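Local coordinates for putative transcriptional regulator, LysR family (Vibrio parahaemolyticus, PDB 3OXN), which probably regulates transcription as a DNA-binding LysR-family factor, its substrate-binding (effector) domain being the part present here, at residues A119-S124 against I162-P167; G92-L97 against L180-L185; F21-T26 against V48-L53; C17-T22 against S205-W210. One frame throughout, in Å; residues are numbered along the deposited sequence.

How the contacts relate
The four contacts divide between two lobes of the LysR substrate-binding domain, each built on a five-stranded mixed sheet. Contacts 3 and 4 share F21, T22 and strand 20-25, and their centres lie about 11 Å apart. Contacts 1 and 2 sit on the other side of the chain's centre, their centres about 9 Å apart, in the second sheet, where strands 163-167 and 93-98 are neighbours. The centres of contacts 1 and 3 are about 24 Å apart. Contact 4 joins the first strand to the last helix, so the segments of contacts 1 and 2 fall between its ends in sequence. The first lobe therefore takes chain from both ends, and the second lobe is an insertion, as in periplasmic binding proteins.

Contact 1 of 4, residues A119-S124 against I162-P167; sequences AMIAIS and IIITVP
A119 and I164 face each other across two parallel strands in the second lobe of a periplasmic-binding-protein-like alpha/beta fold. Three backbone bonds join the strands. A119 N donates a hydrogen bond to I163 O at 2.9 Å. T165 N reaches A119 O, also at 2.9 Å, and I121 N reaches T165 O at 2.9 Å. The bond from I121 is fairly straight (164° at the hydrogen), while the one from T165 is more bent (132°).

On the face with A119 and I164, the contacts are apolar. A119 CB touches I162 CD1 at 3.7 Å. I121 and I164 lie side by side, with I121 CG1 near I164 CG2. The CB and CG2 of I121 both rest on V166 CG1, the nearer being I121 CB at 3.5 Å. Helix 151-156 covers this face through A153, which touches I121 and I164.

Past I121 the ladder stops. A122 has a positive phi (56°), and the chain turns there. I123 and P167 then slide past each other in opposite directions. On the opposite face of the sheet lie M120, modelled as selenomethionine, and T165. T165 OG1 is hydrogen-bonded to Y113 OH.

Both segments end where helices begin. S124 and P167 stand at the N-cap positions of helices 125-134 and 168-177, and S124 OG makes a weak bond to V127 N. The turn at A122 leaves I123 CD1 by the P167 ring, 3.7 Å from P167 CD.

Contact 2 of 4, residues G92-L97 against L180-L185; sequences GVLCLL and LVVKPL
L180 meets L96 in an antiparallel strand pair at one edge of the second lobe's sheet. L180 CD2 lies 3.5 Å from L96 CG. Helix 168-177 covers this face, with A175 touching L180 and V182, and A171 touching L96.

V181 turns to the other face. Its CG2 packs on L97 CB at 4.0 Å. L97 N donates to V181 O, and V181 and L97 form a hydrogen-bonded pair.

V182 returns to the helix side as the non-hydrogen-bonded partner of L96. Its CG1 is anti to the backbone N (chi1 -173°), and the two methyls part to meet different leucines. CG1 comes against L94 CD2 at 3.4 Å. CG2 lies alongside L96 CD1, 3.8 Å away.

K183 pairs with C95 through two bonds. K183 N donates to C95 O at 3.0 Å, and C95 N to K183 O at 3.0 Å. The aliphatic part of the lysine crosses L97 at about a right angle, with K183 CG near L97 CD1. Its chain then bends, and NZ makes a weak bond to V182 O.

P184 brings its CA near L94 CD1. The end of the L185 side chain leans back to the first strand. L185 CD1 touches V93 CG1, and L185 CD2 sits 3.7 Å from C95 SG. Y113 of helix 110-114 also touches C95 and L185.

All hydrogen bonds across the contact are backbone bonds, so they set the register. The side chains give apolar packing on both faces, against helix 168-177 on one and Y113 on the other.

Contact 3 of 4, residues F21-T26 against V48-L53; sequences FTIATT and VSFNFL
I23 and F52 lie side by side on the tightly packed face of two parallel strands. These strands are joined by helix 28-44 in a beta-alpha-beta crossover. The F52 ring meets I23 obliquely, with F52 CD1 3.4 Å from I23 CB. T25 CG2 touches the same ring atom, F52 CD1, at 3.6 Å. F21 and F50 follow along this face, their rings oblique with planes 34° apart and centroids 5.9 Å apart. I23 CG1 comes to the edge of the F50 ring, 4.0 Å from F50 CE1. Helix 28-44 touches F50 and F52, and helix 206-227 touches F21 and I23.

The other face is looser, and T22, N51 and L53 are partly exposed. L53 CG sits between its backbone N and carbonyl carbon (chi1 37°). This brings L53 CD1 to A24 CB at 3.7 Å and L53 CD2 to T22 CG2 at 4.0 Å.

Five backbone bonds hold the ladder, from F21 N to S49 O through to T25 N to L53 O. F50 and N51 also pair, in parallel, with a strand of the second subunit, and S49 OG is hydrogen-bonded to M143 O of that subunit. F50 and N51 thus pair on both edges of their strand, and the sheet runs on across the interface.

Contact 4 of 4, residues C17-T22 against S205-W210; sequences CDQTFT and SPAQEW
F21 and Q208 are the nearest residues by CA, where the 20-22 part of strand 20-25 runs at 60° to the helix segment 206-210. The F21 ring reaches the helix. Q208 OE1 lies at the ring edge, in its plane, 3.9 Å from F21 CD2. The amide plane is turned 72° from the ring. Q208 curls to this place through a bend in its chain at chi2. A207 presents its methyl, with A207 CB 4.0 Å from F21 CE2. W210 crosses F21 at about a right angle, and its CZ3 lies 4.1 Å from F21 CZ.

Helix 206-227 is the last helix of the chain. It packs on the sheet of the first lobe, so the contact joins the N-terminal strand of this LysR substrate-binding domain to its C-terminal helix. W210 NE1 is hydrogen-bonded to E44 OE1, at the end of helix 28-44.

Q19 adds an outer layer. Its CG is anti to the backbone N (chi1 161°), and the extended chain carries the amide out to the helix. Q19 OE1 comes within 3.8 Å of A207 CB. The amides of Q19 and Q208 meet without a hydrogen bond, the Q19 NE2 and Q208 NE2 atoms 3.7 Å apart.

Contact 1 of 4, residues A119-S124 against I162-P167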
loop_
_atom_site.group_PDB
_atom_site.type_symbol
_atom_site.label_atom_id
_atom_site.label_comp_id
_atom_site.label_asym_id
_atom_site.label_seq_id
_atom_site.Cartn_x
_atom_site.Cartn_y
_atom_site.Cartn_z
ATOM N N ALA A 119 0.950 15.609 -7.015
ATOM C CA ALA A 119 0.474 14.302 -6.559
ATOM C C ALA A 119 1.312 13.825 -5.376
ATOM O O ALA A 119 2.510 13.602 -5.513
ATOM C CB ALA A 119 0.523 13.296 -7.691
HETATM N N MSE A 120 0.695 13.677 -4.209
HETATM C CA MSE A 120 1.462 13.360 -3.003
HETATM C C MSE A 120 1.378 11.910 -2.586
HETATM O O MSE A 120 0.360 11.466 -2.070
HETATM C CB MSE A 120 1.014 14.225 -1.841
HETATM C CG MSE A 120 1.795 13.948 -0.588
HETATM SE SE MSE A 120 1.642 15.397 0.713
HETATM C CE MSE A 120 1.854 16.947 -0.474
ATOM N N ILE A 121 2.462 11.176 -2.774
ATOM C CA ILE A 121 2.426 9.740 -2.561
ATOM C C ILE A 121 3.122 9.326 -1.270
ATOM O O ILE A 121 4.098 9.950 -0.880
ATOM C CB ILE A 121 3.040 9.016 -3.770
ATOM C CG1 ILE A 121 2.021 8.984 -4.901
ATOM C CG2 ILE A 121 3.484 7.607 -3.399
ATOM C CD1 ILE A 121 0.665 8.527 -4.422
ATOM N N ALA A 122 2.572 8.320 -0.587
ATOM C CA ALA A 122 3.230 7.589 0.507
ATOM C C ALA A 122 3.720 8.429 1.677
ATOM O O ALA A 122 4.533 7.966 2.485
ATOM C CB ALA A 122 4.369 6.748 -0.043
ATOM N N ILE A 123 3.223 9.658 1.755
ATOM C CA ILE A 123 3.609 10.619 2.776
ATOM C C ILE A 123 2.577 10.587 3.879
ATOM O O ILE A 123 1.388 10.778 3.617
ATOM C CB ILE A 123 3.560 12.037 2.198
ATOM C CG1 ILE A 123 4.666 12.237 1.154
ATOM C CG2 ILE A 123 3.605 13.072 3.307
ATOM C CD1 ILE A 123 6.087 12.348 1.715
ATOM N N SER A 124 2.999 10.367 5.116
ATOM C CA SER A 124 2.047 10.417 6.221
ATOM C C SER A 124 1.499 11.835 6.453
ATOM O O SER A 124 2.160 12.822 6.138
ATOM C CB SER A 124 2.702 9.906 7.484
ATOM O OG SER A 124 3.834 10.687 7.790
ATOM N N ILE A 162 1.827 16.358 -13.512
ATOM C CA ILE A 162 1.946 16.363 -12.061
ATOM C C ILE A 162 3.384 16.224 -11.587
ATOM O O ILE A 162 4.217 15.603 -12.245
ATOM C CB ILE A 162 1.083 15.291 -11.384
ATOM C CG1 ILE A 162 1.238 13.954 -12.107
ATOM C CG2 ILE A 162 -0.370 15.739 -11.299
ATOM C CD1 ILE A 162 0.660 12.788 -11.328
ATOM N N ILE A 163 3.662 16.838 -10.443
ATOM C CA ILE A 163 4.894 16.617 -9.712
ATOM C C ILE A 163 4.559 15.734 -8.518
ATOM O O ILE A 163 3.779 16.124 -7.630
ATOM C CB ILE A 163 5.508 17.939 -9.227
ATOM C CG1 ILE A 163 5.924 18.809 -10.412
ATOM C CG2 ILE A 163 6.693 17.676 -8.320
ATOM C CD1 ILE A 163 6.020 20.263 -10.058
ATOM N N ILE A 164 5.147 14.540 -8.514
ATOM C CA ILE A 164 4.867 13.529 -7.502
ATOM C C ILE A 164 5.812 13.665 -6.310
ATOM O O ILE A 164 6.979 13.311 -6.417
ATOM C CB ILE A 164 5.025 12.096 -8.080
ATOM C CG1 ILE A 164 4.015 11.826 -9.196
ATOM C CG2 ILE A 164 4.822 11.076 -7.002
ATOM C CD1 ILE A 164 4.374 12.475 -10.521
ATOM N N THR A 165 5.330 14.171 -5.178
ATOM C CA THR A 165 6.172 14.214 -3.981
ATOM C C THR A 165 6.162 12.872 -3.269
ATOM O O THR A 165 5.127 12.228 -3.176
ATOM C CB THR A 165 5.714 15.276 -2.994
ATOM O OG1 THR A 165 5.800 16.572 -3.604
ATOM C CG2 THR A 165 6.592 15.217 -1.752
ATOM N N VAL A 166 7.312 12.450 -2.760
ATOM C CA VAL A 166 7.451 11.127 -2.147
ATOM C C VAL A 166 8.643 11.126 -1.217
ATOM O O VAL A 166 9.586 11.892 -1.431
ATOM C CB VAL A 166 7.764 10.047 -3.193
ATOM C CG1 VAL A 166 6.514 9.557 -3.871
ATOM C CG2 VAL A 166 8.781 10.566 -4.189
ATOM N N PRO A 167 8.624 10.244 -0.198
ATOM C CA PRO A 167 9.823 10.028 0.622
ATOM C C PRO A 167 11.015 9.713 -0.287
ATOM O O PRO A 167 10.860 8.901 -1.204
ATOM C CB PRO A 167 9.457 8.801 1.468
ATOM C CG PRO A 167 8.001 8.775 1.496
ATOM C CD PRO A 167 7.534 9.325 0.172
#

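Contact 2 of 4, residues G92-L97 against L180-L185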
loop_
_atom_site.group_PDB
_atom_site.type_symbol
_atom_site.label_atom_id
_atom_site.label_comp_id
_atom_site.label_asym_id
_atom_site.label_seq_id
_atom_site.Cartn_x
_atom_site.Cartn_y
_atom_site.Cartn_z
ATOM N N GLY A 92 13.930 11.674 4.039
ATOM C CA GLY A 92 13.771 12.975 3.415
ATOM C C GLY A 92 12.785 12.877 2.266
ATOM O O GLY A 92 12.446 11.770 1.839
ATOM N N VAL A 93 12.332 14.025 1.760
ATOM C CA VAL A 93 11.325 14.048 0.690
ATOM C C VAL A 93 11.874 14.488 -0.678
ATOM O O VAL A 93 12.717 15.377 -0.759
ATOM C CB VAL A 93 10.071 14.871 1.097
ATOM C CG1 VAL A 93 9.459 15.559 -0.098
ATOM C CG2 VAL A 93 9.063 13.964 1.744
ATOM N N LEU A 94 11.398 13.857 -1.748
ATOM C CA LEU A 94 11.943 14.091 -3.075
ATOM C C LEU A 94 10.797 14.117 -4.097
ATOM O O LEU A 94 9.714 13.625 -3.816
ATOM C CB LEU A 94 12.934 12.974 -3.400
ATOM C CG LEU A 94 14.358 13.340 -3.835
ATOM C CD1 LEU A 94 14.972 14.415 -2.943
ATOM C CD2 LEU A 94 15.236 12.096 -3.861
ATOM N N CYS A 95 11.025 14.688 -5.274
ATOM C CA CYS A 95 9.991 14.772 -6.305
ATOM C C CYS A 95 10.243 13.846 -7.483
ATOM O O CYS A 95 11.390 13.548 -7.817
ATOM C CB CYS A 95 9.870 16.200 -6.809
ATOM S SG CYS A 95 9.285 17.254 -5.510
ATOM N N LEU A 96 9.163 13.417 -8.124
ATOM C CA LEU A 96 9.239 12.526 -9.267
ATOM C C LEU A 96 8.477 13.155 -10.415
ATOM O O LEU A 96 7.306 13.498 -10.264
ATOM C CB LEU A 96 8.610 11.180 -8.909
ATOM C CG LEU A 96 9.435 9.916 -8.596
ATOM C CD1 LEU A 96 10.871 10.204 -8.192
ATOM C CD2 LEU A 96 8.728 9.052 -7.547
ATOM N N LEU A 97 9.126 13.316 -11.564
ATOM C CA LEU A 97 8.438 13.835 -12.754
ATOM C C LEU A 97 8.467 12.839 -13.901
ATOM O O LEU A 97 9.389 12.063 -14.008
ATOM C CB LEU A 97 9.069 15.141 -13.241
ATOM C CG LEU A 97 9.308 16.211 -12.197
ATOM C CD1 LEU A 97 9.632 17.481 -12.904
ATOM C CD2 LEU A 97 8.063 16.371 -11.380
ATOM N N LEU A 180 11.122 7.787 -14.917
ATOM C CA LEU A 180 10.771 9.179 -14.725
ATOM C C LEU A 180 11.948 9.830 -13.974
ATOM O O LEU A 180 12.962 9.157 -13.743
ATOM C CB LEU A 180 9.399 9.330 -14.037
ATOM C CG LEU A 180 9.003 8.824 -12.637
ATOM C CD1 LEU A 180 8.179 7.550 -12.678
ATOM C CD2 LEU A 180 10.199 8.682 -11.739
ATOM N N VAL A 181 11.855 11.118 -13.638
ATOM C CA VAL A 181 12.993 11.806 -13.011
ATOM C C VAL A 181 12.754 12.355 -11.591
ATOM O O VAL A 181 11.619 12.546 -11.154
ATOM C CB VAL A 181 13.692 12.884 -13.937
ATOM C CG1 VAL A 181 14.315 12.239 -15.170
ATOM C CG2 VAL A 181 12.746 14.022 -14.316
ATOM N N VAL A 182 13.867 12.615 -10.903
ATOM C CA VAL A 182 13.899 12.979 -9.495
ATOM C C VAL A 182 14.456 14.365 -9.306
ATOM O O VAL A 182 15.645 14.567 -9.496
ATOM C CB VAL A 182 14.835 12.034 -8.750
ATOM C CG1 VAL A 182 14.767 12.275 -7.250
ATOM C CG2 VAL A 182 14.504 10.589 -9.099
ATOM N N LYS A 183 13.610 15.318 -8.927
ATOM C CA LYS A 183 14.075 16.678 -8.658
ATOM C C LYS A 183 14.005 16.966 -7.154
ATOM O O LYS A 183 13.044 16.583 -6.503
ATOM C CB LYS A 183 13.235 17.681 -9.444
ATOM C CG LYS A 183 13.197 17.399 -10.937
ATOM C CD LYS A 183 14.241 18.202 -11.682
ATOM C CE LYS A 183 14.825 17.433 -12.875
ATOM N NZ LYS A 183 15.800 16.361 -12.451
ATOM N N PRO A 184 15.031 17.620 -6.585
ATOM C CA PRO A 184 14.948 18.006 -5.169
ATOM C C PRO A 184 13.763 18.945 -4.884
ATOM O O PRO A 184 13.207 19.563 -5.798
ATOM C CB PRO A 184 16.256 18.753 -4.934
ATOM C CG PRO A 184 17.192 18.227 -5.960
ATOM C CD PRO A 184 16.362 17.877 -7.161
ATOM N N LEU A 185 13.371 19.034 -3.617
ATOM C CA LEU A 185 12.368 19.994 -3.196
ATOM C C LEU A 185 12.968 21.378 -3.310
ATOM O O LEU A 185 14.006 21.641 -2.706
ATOM C CB LEU A 185 11.998 19.750 -1.741
ATOM C CG LEU A 185 11.119 18.554 -1.429
ATOM C CD1 LEU A 185 10.999 18.432 0.073
ATOM C CD2 LEU A 185 9.765 18.718 -2.098
#

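Contact 3 of 4, residues F21-T26 against V48-L53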
loop_
_atom_site.group_PDB
_atom_site.type_symbol
_atom_site.label_atom_id
_atom_site.label_comp_id
_atom_site.label_asym_id
_atom_site.label_seq_id
_atom_site.Cartn_x
_atom_site.Cartn_y
_atom_site.Cartn_z
ATOM N N PHE A 21 5.661 -12.893 13.250
ATOM C CA PHE A 21 5.782 -11.551 13.770
ATOM C C PHE A 21 4.784 -10.679 13.049
ATOM O O PHE A 21 4.646 -10.755 11.827
ATOM C CB PHE A 21 7.209 -11.025 13.575
ATOM C CG PHE A 21 8.268 -11.904 14.197
ATOM C CD1 PHE A 21 8.717 -13.044 13.542
ATOM C CD2 PHE A 21 8.793 -11.604 15.437
ATOM C CE1 PHE A 21 9.664 -13.860 14.112
ATOM C CE2 PHE A 21 9.745 -12.423 16.008
ATOM C CZ PHE A 21 10.179 -13.556 15.339
ATOM N N THR A 22 4.061 -9.881 13.824
ATOM C CA THR A 22 3.180 -8.873 13.282
ATOM C C THR A 22 3.923 -7.547 13.283
ATOM O O THR A 22 4.350 -7.063 14.327
ATOM C CB THR A 22 1.930 -8.728 14.147
ATOM O OG1 THR A 22 1.315 -10.009 14.286
ATOM C CG2 THR A 22 0.944 -7.742 13.525
ATOM N N ILE A 23 4.069 -6.963 12.104
ATOM C CA ILE A 23 4.640 -5.639 11.975
ATOM C C ILE A 23 3.602 -4.703 11.413
ATOM O O ILE A 23 3.178 -4.878 10.278
ATOM C CB ILE A 23 5.798 -5.650 10.979
ATOM C CG1 ILE A 23 6.820 -6.716 11.372
ATOM C CG2 ILE A 23 6.427 -4.266 10.899
ATOM C CD1 ILE A 23 7.498 -6.417 12.677
ATOM N N ALA A 24 3.183 -3.718 12.193
ATOM C CA ALA A 24 2.293 -2.675 11.673
ATOM C C ALA A 24 3.147 -1.636 10.973
ATOM O O ALA A 24 4.042 -1.042 11.584
ATOM C CB ALA A 24 1.485 -2.032 12.798
ATOM N N THR A 25 2.917 -1.413 9.688
ATOM C CA THR A 25 3.808 -0.481 8.990
ATOM C C THR A 25 3.173 0.483 7.978
ATOM O O THR A 25 2.058 0.277 7.494
ATOM C CB THR A 25 5.033 -1.221 8.397
ATOM O OG1 THR A 25 5.599 -0.441 7.341
ATOM C CG2 THR A 25 4.653 -2.587 7.863
ATOM N N THR A 26 3.882 1.567 7.695
ATOM C CA THR A 26 3.419 2.518 6.694
ATOM C C THR A 26 3.625 1.969 5.294
ATOM O O THR A 26 3.986 0.818 5.132
ATOM C CB THR A 26 4.152 3.860 6.802
ATOM O OG1 THR A 26 5.553 3.654 6.589
ATOM C CG2 THR A 26 3.923 4.481 8.165
ATOM N N VAL A 48 10.742 -18.703 10.045
ATOM C CA VAL A 48 10.058 -17.512 10.524
ATOM C C VAL A 48 8.907 -17.148 9.586
ATOM O O VAL A 48 8.941 -17.482 8.397
ATOM C CB VAL A 48 11.072 -16.344 10.655
ATOM C CG1 VAL A 48 11.056 -15.455 9.409
ATOM C CG2 VAL A 48 10.802 -15.544 11.901
ATOM N N SER A 49 7.889 -16.479 10.129
ATOM C CA SER A 49 6.686 -16.107 9.381
ATOM C C SER A 49 6.292 -14.638 9.642
ATOM O O SER A 49 6.345 -14.165 10.777
ATOM C CB SER A 49 5.551 -17.044 9.782
ATOM O OG SER A 49 4.345 -16.750 9.102
ATOM N N PHE A 50 5.889 -13.917 8.598
ATOM C CA PHE A 50 5.600 -12.486 8.734
ATOM C C PHE A 50 4.166 -12.033 8.456
ATOM O O PHE A 50 3.507 -12.495 7.525
ATOM C CB PHE A 50 6.543 -11.676 7.856
ATOM C CG PHE A 50 7.806 -11.295 8.538
ATOM C CD1 PHE A 50 7.835 -10.216 9.397
ATOM C CD2 PHE A 50 8.955 -12.015 8.334
ATOM C CE1 PHE A 50 8.990 -9.853 10.032
ATOM C CE2 PHE A 50 10.107 -11.667 8.971
ATOM C CZ PHE A 50 10.129 -10.578 9.819
ATOM N N ASN A 51 3.705 -11.093 9.266
ATOM C CA ASN A 51 2.399 -10.503 9.058
ATOM C C ASN A 51 2.436 -8.976 9.054
ATOM O O ASN A 51 2.446 -8.343 10.108
ATOM C CB ASN A 51 1.405 -10.997 10.100
ATOM C CG ASN A 51 -0.024 -10.817 9.648
ATOM O OD1 ASN A 51 -0.296 -10.805 8.453
ATOM N ND2 ASN A 51 -0.943 -10.670 10.594
ATOM N N PHE A 52 2.456 -8.384 7.869
ATOM C CA PHE A 52 2.486 -6.933 7.761
ATOM C C PHE A 52 1.096 -6.373 7.526
ATOM O O PHE A 52 0.364 -6.841 6.659
ATOM C CB PHE A 52 3.392 -6.511 6.623
ATOM C CG PHE A 52 4.828 -6.862 6.834
ATOM C CD1 PHE A 52 5.631 -6.076 7.649
ATOM C CD2 PHE A 52 5.377 -7.980 6.211
ATOM C CE1 PHE A 52 6.957 -6.390 7.834
ATOM C CE2 PHE A 52 6.697 -8.313 6.387
ATOM C CZ PHE A 52 7.498 -7.516 7.200
ATOM N N LEU A 53 0.725 -5.371 8.301
ATOM C CA LEU A 53 -0.564 -4.735 8.090
ATOM C C LEU A 53 -0.426 -3.237 8.166
ATOM O O LEU A 53 0.523 -2.732 8.740
ATOM C CB LEU A 53 -1.611 -5.245 9.086
ATOM C CG LEU A 53 -1.096 -5.521 10.491
ATOM C CD1 LEU A 53 -1.016 -4.224 11.276
ATOM C CD2 LEU A 53 -1.998 -6.519 11.175
#

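Contact 4 of 4, residues C17-T22 against S205-W210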
loop_
_atom_site.group_PDB
_atom_site.type_symbol
_atom_site.label_atom_id
_atom_site.label_comp_id
_atom_site.label_asym_id
_atom_site.label_seq_id
_atom_site.Cartn_x
_atom_site.Cartn_y
_atom_site.Cartn_z
ATOM N N CYS A 17 13.402 -20.627 15.470
ATOM C CA CYS A 17 12.262 -19.733 15.421
ATOM C C CYS A 17 11.333 -20.008 14.239
ATOM O O CYS A 17 11.751 -19.922 13.084
ATOM C CB CYS A 17 12.747 -18.288 15.387
ATOM S SG CYS A 17 11.484 -17.139 15.879
ATOM N N ASP A 18 10.081 -20.348 14.537
ATOM C CA ASP A 18 9.063 -20.529 13.508
ATOM C C ASP A 18 7.868 -19.654 13.863
ATOM O O ASP A 18 6.781 -19.753 13.288
ATOM C CB ASP A 18 8.655 -21.998 13.399
ATOM C CG ASP A 18 7.875 -22.484 14.609
ATOM O OD1 ASP A 18 7.339 -21.637 15.361
ATOM O OD2 ASP A 18 7.789 -23.720 14.802
ATOM N N GLN A 19 8.099 -18.799 14.846
ATOM C CA GLN A 19 7.098 -17.886 15.342
ATOM C C GLN A 19 6.788 -16.829 14.307
ATOM O O GLN A 19 7.641 -16.438 13.526
ATOM C CB GLN A 19 7.646 -17.229 16.598
ATOM C CG GLN A 19 6.960 -15.948 16.998
ATOM C CD GLN A 19 7.493 -15.443 18.313
ATOM O OE1 GLN A 19 8.186 -16.174 19.038
ATOM N NE2 GLN A 19 7.172 -14.195 18.640
ATOM N N THR A 20 5.555 -16.355 14.295
ATOM C CA THR A 20 5.210 -15.279 13.369
ATOM C C THR A 20 5.234 -13.879 14.020
ATOM O O THR A 20 4.900 -13.695 15.190
ATOM C CB THR A 20 3.880 -15.544 12.626
ATOM O OG1 THR A 20 3.169 -14.312 12.501
ATOM C CG2 THR A 20 3.030 -16.544 13.385
ATOM N N PHE A 21 5.661 -12.893 13.250
ATOM C CA PHE A 21 5.782 -11.551 13.770
ATOM C C PHE A 21 4.784 -10.679 13.049
ATOM O O PHE A 21 4.646 -10.755 11.827
ATOM C CB PHE A 21 7.209 -11.025 13.575
ATOM C CG PHE A 21 8.268 -11.904 14.197
ATOM C CD1 PHE A 21 8.717 -13.044 13.542
ATOM C CD2 PHE A 21 8.793 -11.604 15.437
ATOM C CE1 PHE A 21 9.664 -13.860 14.112
ATOM C CE2 PHE A 21 9.745 -12.423 16.008
ATOM C CZ PHE A 21 10.179 -13.556 15.339
ATOM N N THR A 22 4.061 -9.881 13.824
ATOM C CA THR A 22 3.180 -8.873 13.282
ATOM C C THR A 22 3.923 -7.547 13.283
ATOM O O THR A 22 4.350 -7.063 14.327
ATOM C CB THR A 22 1.930 -8.728 14.147
ATOM O OG1 THR A 22 1.315 -10.009 14.286
ATOM C CG2 THR A 22 0.944 -7.742 13.525
ATOM N N SER A 205 11.479 -9.849 25.131
ATOM C CA SER A 205 11.311 -11.097 24.412
ATOM C C SER A 205 12.539 -11.371 23.545
ATOM O O SER A 205 12.879 -10.567 22.678
ATOM C CB SER A 205 10.059 -11.063 23.547
ATOM O OG SER A 205 9.884 -12.309 22.898
ATOM N N PRO A 206 13.211 -12.508 23.788
ATOM C CA PRO A 206 14.361 -12.981 22.999
ATOM C C PRO A 206 14.125 -12.876 21.488
ATOM O O PRO A 206 15.056 -12.527 20.753
ATOM C CB PRO A 206 14.469 -14.454 23.392
ATOM C CG PRO A 206 13.857 -14.532 24.760
ATOM C CD PRO A 206 12.839 -13.444 24.866
ATOM N N ALA A 207 12.904 -13.179 21.042
ATOM C CA ALA A 207 12.555 -13.136 19.619
ATOM C C ALA A 207 12.331 -11.708 19.110
ATOM O O ALA A 207 12.749 -11.359 18.006
ATOM C CB ALA A 207 11.320 -13.991 19.351
ATOM N N GLN A 208 11.669 -10.891 19.923
ATOM C CA GLN A 208 11.438 -9.496 19.574
ATOM C C GLN A 208 12.736 -8.686 19.654
ATOM O O GLN A 208 12.989 -7.833 18.803
ATOM C CB GLN A 208 10.345 -8.871 20.454
ATOM C CG GLN A 208 8.977 -9.572 20.405
ATOM C CD GLN A 208 8.341 -9.611 19.006
ATOM O OE1 GLN A 208 8.673 -8.803 18.137
ATOM N NE2 GLN A 208 7.418 -10.555 18.795
ATOM N N GLU A 209 13.566 -8.942 20.663
ATOM C CA GLU A 209 14.846 -8.249 20.745
ATOM C C GLU A 209 15.646 -8.628 19.518
ATOM O O GLU A 209 16.482 -7.864 19.053
ATOM C CB GLU A 209 15.623 -8.622 22.005
ATOM C CG GLU A 209 15.096 -8.048 23.309
ATOM C CD GLU A 209 15.724 -8.724 24.535
ATOM O OE1 GLU A 209 16.462 -9.722 24.353
ATOM O OE2 GLU A 209 15.483 -8.261 25.678
ATOM N N TRP A 210 15.388 -9.814 18.984
ATOM C CA TRP A 210 16.116 -10.267 17.807
ATOM C C TRP A 210 15.587 -9.596 16.544
ATOM O O TRP A 210 16.356 -9.059 15.752
ATOM C CB TRP A 210 16.068 -11.798 17.670
ATOM C CG TRP A 210 16.532 -12.264 16.322
ATOM C CD1 TRP A 210 17.809 -12.489 15.940
ATOM C CD2 TRP A 210 15.720 -12.519 15.169
ATOM N NE1 TRP A 210 17.855 -12.876 14.624
ATOM C CE2 TRP A 210 16.580 -12.907 14.124
ATOM C CE3 TRP A 210 14.339 -12.463 14.916
ATOM C CZ2 TRP A 210 16.123 -13.240 12.851
ATOM C CZ3 TRP A 210 13.879 -12.798 13.648
ATOM C CH2 TRP A 210 14.768 -13.182 12.633
#